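Local coordinates for DUF5012 domain-containing protein (Bacteroides thetaiotaomicron, PDB 5FQ8), which is an uncharacterised lipoprotein of unknown function, probably anchored in the bacterial membrane and built from an Ig-like domain followed by a C-terminal beta domain, at residues Ile123-Leu137 / Asp150-Asp162. Sequence-based numbering, arbitrary orientation.
Sequences IFQMEPGIFYISDFL and DYAMVGKFELNDD
Strand 130-133 runs antiparallel to strand 154-159, with Phe131 opposite Phe157 and Ile133 opposite Gly155 as hydrogen-bonded pairs. Phe131 N gives a nearly straight bond to Phe157 O (2.7 Å), and Phe157 N returns one to Phe131 O. Leu159 N to Gly129 O extends the pairing.

Phe157 lies at the centre of the contact on the buried face, with Phe131 and Ile133. With chi1 at 57°, its CG sits between backbone N and carbonyl carbon, and the ring leans over the neighbouring strand, where Phe131 O lies above its centre. Ile123 CG2 and Ile133 CB meet the ring edge, the latter 3.5 Å from Phe157 CE2. The Phe131 and Phe157 rings are almost parallel (planes at 6°) but slid apart, and barely overlap. Phe136 joins this aromatic cluster obliquely, its CZ 3.7 Å from Phe157 CD2. At the backbone angles of Gly155, a CB would be jammed against Val154 O and close to the Phe136 ring. On the other face, Lys156 crosses Met126 at about a right angle, with Lys156 CD 3.9 Å from Met126 SD.

Asp135 OD1 accepts Met153 N (3.0 Å) and Leu137 N from opposite faces of the carboxylate; the Leu137 bond makes an Asx turn. Phe136 N bonds to Met153 O, and Met153 CE packs on Phe136 CB. An alanine in place of Asp135 would probably leave both amides without their shared acceptor and the turn less firmly set.

Strands 120-125, 130-133, 154-159 and 165-171 pair in chain order, an antiparallel beta meander in the C-terminal domain. Trp196 of strand 193-200 meets Phe136 edge-to-face and touches Ile133.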
loop_
_atom_site.group_PDB
_atom_site.type_symbol
_atom_site.label_atom_id
_atom_site.label_comp_id
_atom_site.label_asym_id
_atom_site.label_seq_id
_atom_site.Cartn_x
_atom_site.Cartn_y
_atom_site.Cartn_z
ATOM N N ILE G 123 42.450 13.050 -53.005
ATOM C CA ILE G 123 42.922 12.852 -54.376
ATOM C C ILE G 123 44.182 13.687 -54.587
ATOM O O ILE G 123 44.133 14.919 -54.510
ATOM C CB ILE G 123 41.860 13.237 -55.427
ATOM C CG1 ILE G 123 40.500 12.616 -55.106
ATOM C CG2 ILE G 123 42.291 12.782 -56.794
ATOM C CD1 ILE G 123 39.438 12.943 -56.098
ATOM N N PHE G 124 45.301 13.032 -54.876
ATOM C CA PHE G 124 46.540 13.734 -55.182
ATOM C C PHE G 124 47.263 12.986 -56.290
ATOM O O PHE G 124 47.037 11.795 -56.506
ATOM C CB PHE G 124 47.453 13.867 -53.947
ATOM C CG PHE G 124 48.186 12.595 -53.583
ATOM C CD1 PHE G 124 47.612 11.671 -52.727
ATOM C CD2 PHE G 124 49.452 12.334 -54.088
ATOM C CE1 PHE G 124 48.275 10.511 -52.395
ATOM C CE2 PHE G 124 50.121 11.172 -53.756
ATOM C CZ PHE G 124 49.531 10.259 -52.909
ATOM N N GLN G 125 48.156 13.686 -56.982
ATOM C CA GLN G 125 48.880 13.093 -58.101
ATOM C C GLN G 125 50.289 12.706 -57.680
ATOM O O GLN G 125 51.023 13.519 -57.115
ATOM C CB GLN G 125 48.922 14.039 -59.306
ATOM C CG GLN G 125 49.464 15.426 -59.036
ATOM C CD GLN G 125 50.067 16.076 -60.273
ATOM O OE1 GLN G 125 49.953 15.564 -61.386
ATOM N NE2 GLN G 125 50.728 17.209 -60.074
ATOM N N MET G 126 50.660 11.464 -57.967
ATOM C CA MET G 126 51.990 10.948 -57.682
ATOM C C MET G 126 52.877 10.913 -58.915
ATOM O O MET G 126 54.083 10.682 -58.785
ATOM C CB MET G 126 51.886 9.537 -57.097
ATOM C CG MET G 126 50.453 9.094 -56.846
ATOM S SD MET G 126 50.203 7.318 -56.978
ATOM C CE MET G 126 51.411 6.715 -55.807
ATOM N N GLU G 127 52.297 11.118 -60.094
ATOM C CA GLU G 127 52.953 11.127 -61.392
ATOM C C GLU G 127 52.153 12.067 -62.275
ATOM O O GLU G 127 50.930 12.159 -62.114
ATOM C CB GLU G 127 53.008 9.721 -62.013
ATOM C CG GLU G 127 54.061 8.795 -61.427
ATOM C CD GLU G 127 55.446 9.037 -61.996
ATOM O OE1 GLU G 127 55.716 10.157 -62.479
ATOM O OE2 GLU G 127 56.268 8.096 -61.970
ATOM N N PRO G 128 52.795 12.759 -63.232
ATOM C CA PRO G 128 52.128 13.889 -63.890
ATOM C C PRO G 128 50.791 13.519 -64.498
ATOM O O PRO G 128 49.961 14.392 -64.762
ATOM C CB PRO G 128 53.131 14.305 -64.969
ATOM C CG PRO G 128 54.437 13.783 -64.485
ATOM C CD PRO G 128 54.112 12.490 -63.827
ATOM N N GLY G 129 50.567 12.227 -64.702
ATOM C CA GLY G 129 49.297 11.774 -65.225
ATOM C C GLY G 129 48.474 10.983 -64.231
ATOM O O GLY G 129 47.244 10.979 -64.309
ATOM N N ILE G 130 49.132 10.322 -63.288
ATOM C CA ILE G 130 48.489 9.345 -62.416
ATOM C C ILE G 130 48.154 9.994 -61.080
ATOM O O ILE G 130 48.975 10.710 -60.499
ATOM C CB ILE G 130 49.389 8.107 -62.228
ATOM C CG1 ILE G 130 49.656 7.429 -63.573
ATOM C CG2 ILE G 130 48.752 7.126 -61.268
ATOM C CD1 ILE G 130 50.907 7.899 -64.278
ATOM N N PHE G 131 46.944 9.746 -60.590
ATOM C CA PHE G 131 46.469 10.310 -59.335
ATOM C C PHE G 131 46.075 9.197 -58.374
ATOM O O PHE G 131 45.533 8.172 -58.787
ATOM C CB PHE G 131 45.266 11.216 -59.553
ATOM C CG PHE G 131 45.572 12.471 -60.310
ATOM C CD1 PHE G 131 45.942 12.431 -61.639
ATOM C CD2 PHE G 131 45.476 13.699 -59.683
ATOM C CE1 PHE G 131 46.222 13.592 -62.328
ATOM C CE2 PHE G 131 45.749 14.863 -60.365
ATOM C CZ PHE G 131 46.123 14.812 -61.690
ATOM N N TYR G 132 46.331 9.411 -57.085
ATOM C CA TYR G 132 45.921 8.472 -56.050
ATOM C C TYR G 132 44.582 8.898 -55.472
ATOM O O TYR G 132 44.385 10.074 -55.155
ATOM C CB TYR G 132 46.959 8.394 -54.933
ATOM C CG TYR G 132 46.504 7.600 -53.725
ATOM C CD1 TYR G 132 46.713 6.230 -53.659
ATOM C CD2 TYR G 132 45.877 8.222 -52.645
ATOM C CE1 TYR G 132 46.309 5.502 -52.562
ATOM C CE2 TYR G 132 45.467 7.499 -51.543
ATOM C CZ TYR G 132 45.688 6.141 -51.509
ATOM O OH TYR G 132 45.289 5.412 -50.415
ATOM N N ILE G 133 43.674 7.940 -55.317
ATOM C CA ILE G 133 42.327 8.190 -54.819
ATOM C C ILE G 133 42.097 7.301 -53.610
ATOM O O ILE G 133 42.345 6.091 -53.667
ATOM C CB ILE G 133 41.263 7.935 -55.905
ATOM C CG1 ILE G 133 39.860 7.948 -55.306
ATOM C CG2 ILE G 133 41.522 6.627 -56.618
ATOM C CD1 ILE G 133 39.283 9.321 -55.141
ATOM N N SER G 134 41.626 7.897 -52.521
ATOM C CA SER G 134 41.477 7.149 -51.285
ATOM C C SER G 134 40.191 6.342 -51.228
ATOM O O SER G 134 40.113 5.394 -50.443
ATOM C CB SER G 134 41.524 8.095 -50.095
ATOM O OG SER G 134 40.470 9.030 -50.186
ATOM N N ASP G 135 39.181 6.697 -52.025
ATOM C CA ASP G 135 37.922 5.962 -51.998
ATOM C C ASP G 135 37.158 6.282 -53.282
ATOM O O ASP G 135 36.582 7.367 -53.410
ATOM C CB ASP G 135 37.106 6.318 -50.759
ATOM C CG ASP G 135 36.025 5.303 -50.463
ATOM O OD1 ASP G 135 35.800 4.410 -51.303
ATOM O OD2 ASP G 135 35.400 5.404 -49.388
ATOM N N PHE G 136 37.157 5.337 -54.219
ATOM C CA PHE G 136 36.332 5.483 -55.410
ATOM C C PHE G 136 34.849 5.495 -55.094
ATOM O O PHE G 136 34.058 5.872 -55.960
ATOM C CB PHE G 136 36.596 4.350 -56.391
ATOM C CG PHE G 136 37.600 4.674 -57.447
ATOM C CD1 PHE G 136 37.375 5.699 -58.342
ATOM C CD2 PHE G 136 38.757 3.927 -57.568
ATOM C CE1 PHE G 136 38.293 5.988 -59.320
ATOM C CE2 PHE G 136 39.678 4.207 -58.543
ATOM C CZ PHE G 136 39.450 5.241 -59.422
ATOM N N LEU G 137 34.449 5.065 -53.901
ATOM C CA LEU G 137 33.041 4.954 -53.558
ATOM C C LEU G 137 32.529 6.157 -52.788
ATOM O O LEU G 137 31.411 6.112 -52.275
ATOM C CB LEU G 137 32.785 3.685 -52.746
ATOM C CG LEU G 137 33.253 2.336 -53.289
ATOM C CD1 LEU G 137 32.884 1.230 -52.323
ATOM C CD2 LEU G 137 32.666 2.055 -54.655
ATOM N N ASP G 150 39.288 0.338 -44.117
ATOM C CA ASP G 150 39.481 -0.914 -44.837
ATOM C C ASP G 150 38.421 -1.086 -45.906
ATOM O O ASP G 150 38.693 -1.619 -46.986
ATOM C CB ASP G 150 39.455 -2.092 -43.868
ATOM C CG ASP G 150 40.738 -2.233 -43.109
ATOM O OD1 ASP G 150 41.782 -1.844 -43.658
ATOM O OD2 ASP G 150 40.707 -2.724 -41.969
ATOM N N TYR G 151 37.217 -0.601 -45.641
ATOM C CA TYR G 151 36.141 -0.667 -46.621
ATOM C C TYR G 151 36.044 0.601 -47.450
ATOM O O TYR G 151 34.953 1.104 -47.718
ATOM C CB TYR G 151 34.830 -0.972 -45.913
ATOM C CG TYR G 151 34.880 -2.255 -45.118
ATOM C CD1 TYR G 151 35.411 -2.274 -43.832
ATOM C CD2 TYR G 151 34.418 -3.446 -45.652
ATOM C CE1 TYR G 151 35.472 -3.437 -43.098
ATOM C CE2 TYR G 151 34.470 -4.612 -44.923
ATOM C CZ TYR G 151 35.000 -4.601 -43.646
ATOM O OH TYR G 151 35.058 -5.759 -42.912
ATOM N N ALA G 152 37.189 1.142 -47.850
ATOM C CA ALA G 152 37.285 2.198 -48.842
ATOM C C ALA G 152 38.018 1.645 -50.053
ATOM O O ALA G 152 38.921 0.816 -49.911
ATOM C CB ALA G 152 38.022 3.412 -48.290
ATOM N N MET G 153 37.633 2.098 -51.244
ATOM C CA MET G 153 38.149 1.512 -52.479
ATOM C C MET G 153 39.304 2.356 -52.996
ATOM O O MET G 153 39.119 3.286 -53.775
ATOM C CB MET G 153 37.044 1.393 -53.512
ATOM C CG MET G 153 37.469 0.659 -54.761
ATOM S SD MET G 153 36.088 0.374 -55.860
ATOM C CE MET G 153 36.772 1.066 -57.347
ATOM N N VAL G 154 40.517 2.012 -52.576
ATOM C CA VAL G 154 41.705 2.749 -52.986
ATOM C C VAL G 154 42.030 2.404 -54.431
ATOM O O VAL G 154 41.436 1.486 -55.002
ATOM C CB VAL G 154 42.893 2.444 -52.060
ATOM C CG1 VAL G 154 42.521 2.735 -50.625
ATOM C CG2 VAL G 154 43.316 1.001 -52.205
ATOM N N GLY G 155 42.958 3.135 -55.031
ATOM C CA GLY G 155 43.392 2.829 -56.377
ATOM C C GLY G 155 44.080 4.022 -57.007
ATOM O O GLY G 155 44.309 5.041 -56.362
ATOM N N LYS G 156 44.414 3.863 -58.288
ATOM C CA LYS G 156 45.041 4.918 -59.073
ATOM C C LYS G 156 44.249 5.145 -60.355
ATOM O O LYS G 156 43.523 4.266 -60.825
ATOM C CB LYS G 156 46.499 4.581 -59.419
ATOM C CG LYS G 156 47.287 3.970 -58.275
ATOM C CD LYS G 156 48.790 4.042 -58.509
ATOM C CE LYS G 156 49.534 3.114 -57.559
ATOM N NZ LYS G 156 50.810 3.682 -57.034
ATOM N N PHE G 157 44.392 6.346 -60.919
ATOM C CA PHE G 157 43.797 6.658 -62.212
ATOM C C PHE G 157 44.654 7.696 -62.929
ATOM O O PHE G 157 45.334 8.501 -62.290
ATOM C CB PHE G 157 42.341 7.130 -62.068
ATOM C CG PHE G 157 42.150 8.336 -61.184
ATOM C CD1 PHE G 157 42.468 9.602 -61.630
ATOM C CD2 PHE G 157 41.613 8.202 -59.918
ATOM C CE1 PHE G 157 42.263 10.711 -60.847
ATOM C CE2 PHE G 157 41.416 9.309 -59.116
ATOM C CZ PHE G 157 41.746 10.566 -59.581
ATOM N N GLU G 158 44.616 7.668 -64.267
ATOM C CA GLU G 158 45.505 8.464 -65.123
ATOM C C GLU G 158 44.691 9.420 -65.992
ATOM O O GLU G 158 44.044 8.990 -66.952
ATOM C CB GLU G 158 46.368 7.563 -66.001
ATOM C CG GLU G 158 47.359 8.312 -66.873
ATOM C CD GLU G 158 47.949 7.450 -67.970
ATOM O OE1 GLU G 158 48.257 6.268 -67.707
ATOM O OE2 GLU G 158 48.098 7.959 -69.099
ATOM N N LEU G 159 44.749 10.714 -65.674
ATOM C CA LEU G 159 43.917 11.716 -66.336
ATOM C C LEU G 159 44.250 11.836 -67.817
ATOM O O LEU G 159 45.397 12.110 -68.184
ATOM C CB LEU G 159 44.097 13.065 -65.646
ATOM C CG LEU G 159 43.288 14.245 -66.172
ATOM C CD1 LEU G 159 41.829 14.053 -65.857
ATOM C CD2 LEU G 159 43.796 15.519 -65.548
ATOM N N ASN G 160 43.237 11.649 -68.662
ATOM C CA ASN G 160 43.369 11.745 -70.110
ATOM C C ASN G 160 43.157 13.183 -70.584
ATOM O O ASN G 160 42.628 14.035 -69.869
ATOM C CB ASN G 160 42.368 10.822 -70.805
ATOM C CG ASN G 160 42.539 9.368 -70.418
ATOM O OD1 ASN G 160 43.621 8.934 -70.029
ATOM N ND2 ASN G 160 41.462 8.601 -70.536
ATOM N N ASP G 161 43.568 13.445 -71.821
ATOM C CA ASP G 161 43.391 14.773 -72.386
ATOM C C ASP G 161 41.960 15.018 -72.836
ATOM O O ASP G 161 41.532 16.176 -72.893
ATOM C CB ASP G 161 44.367 14.966 -73.541
ATOM C CG ASP G 161 45.750 14.459 -73.203
ATOM O OD1 ASP G 161 46.515 15.199 -72.547
ATOM O OD2 ASP G 161 46.067 13.311 -73.577
ATOM N N ASP G 162 41.216 13.956 -73.152
ATOM C CA ASP G 162 39.763 14.032 -73.214
ATOM C C ASP G 162 39.164 14.468 -71.884
ATOM O O ASP G 162 37.973 14.792 -71.829
ATOM C CB ASP G 162 39.214 12.664 -73.631
ATOM C CG ASP G 162 37.729 12.680 -73.918
ATOM O OD1 ASP G 162 37.155 13.774 -74.094
ATOM O OD2 ASP G 162 37.137 11.584 -73.995
#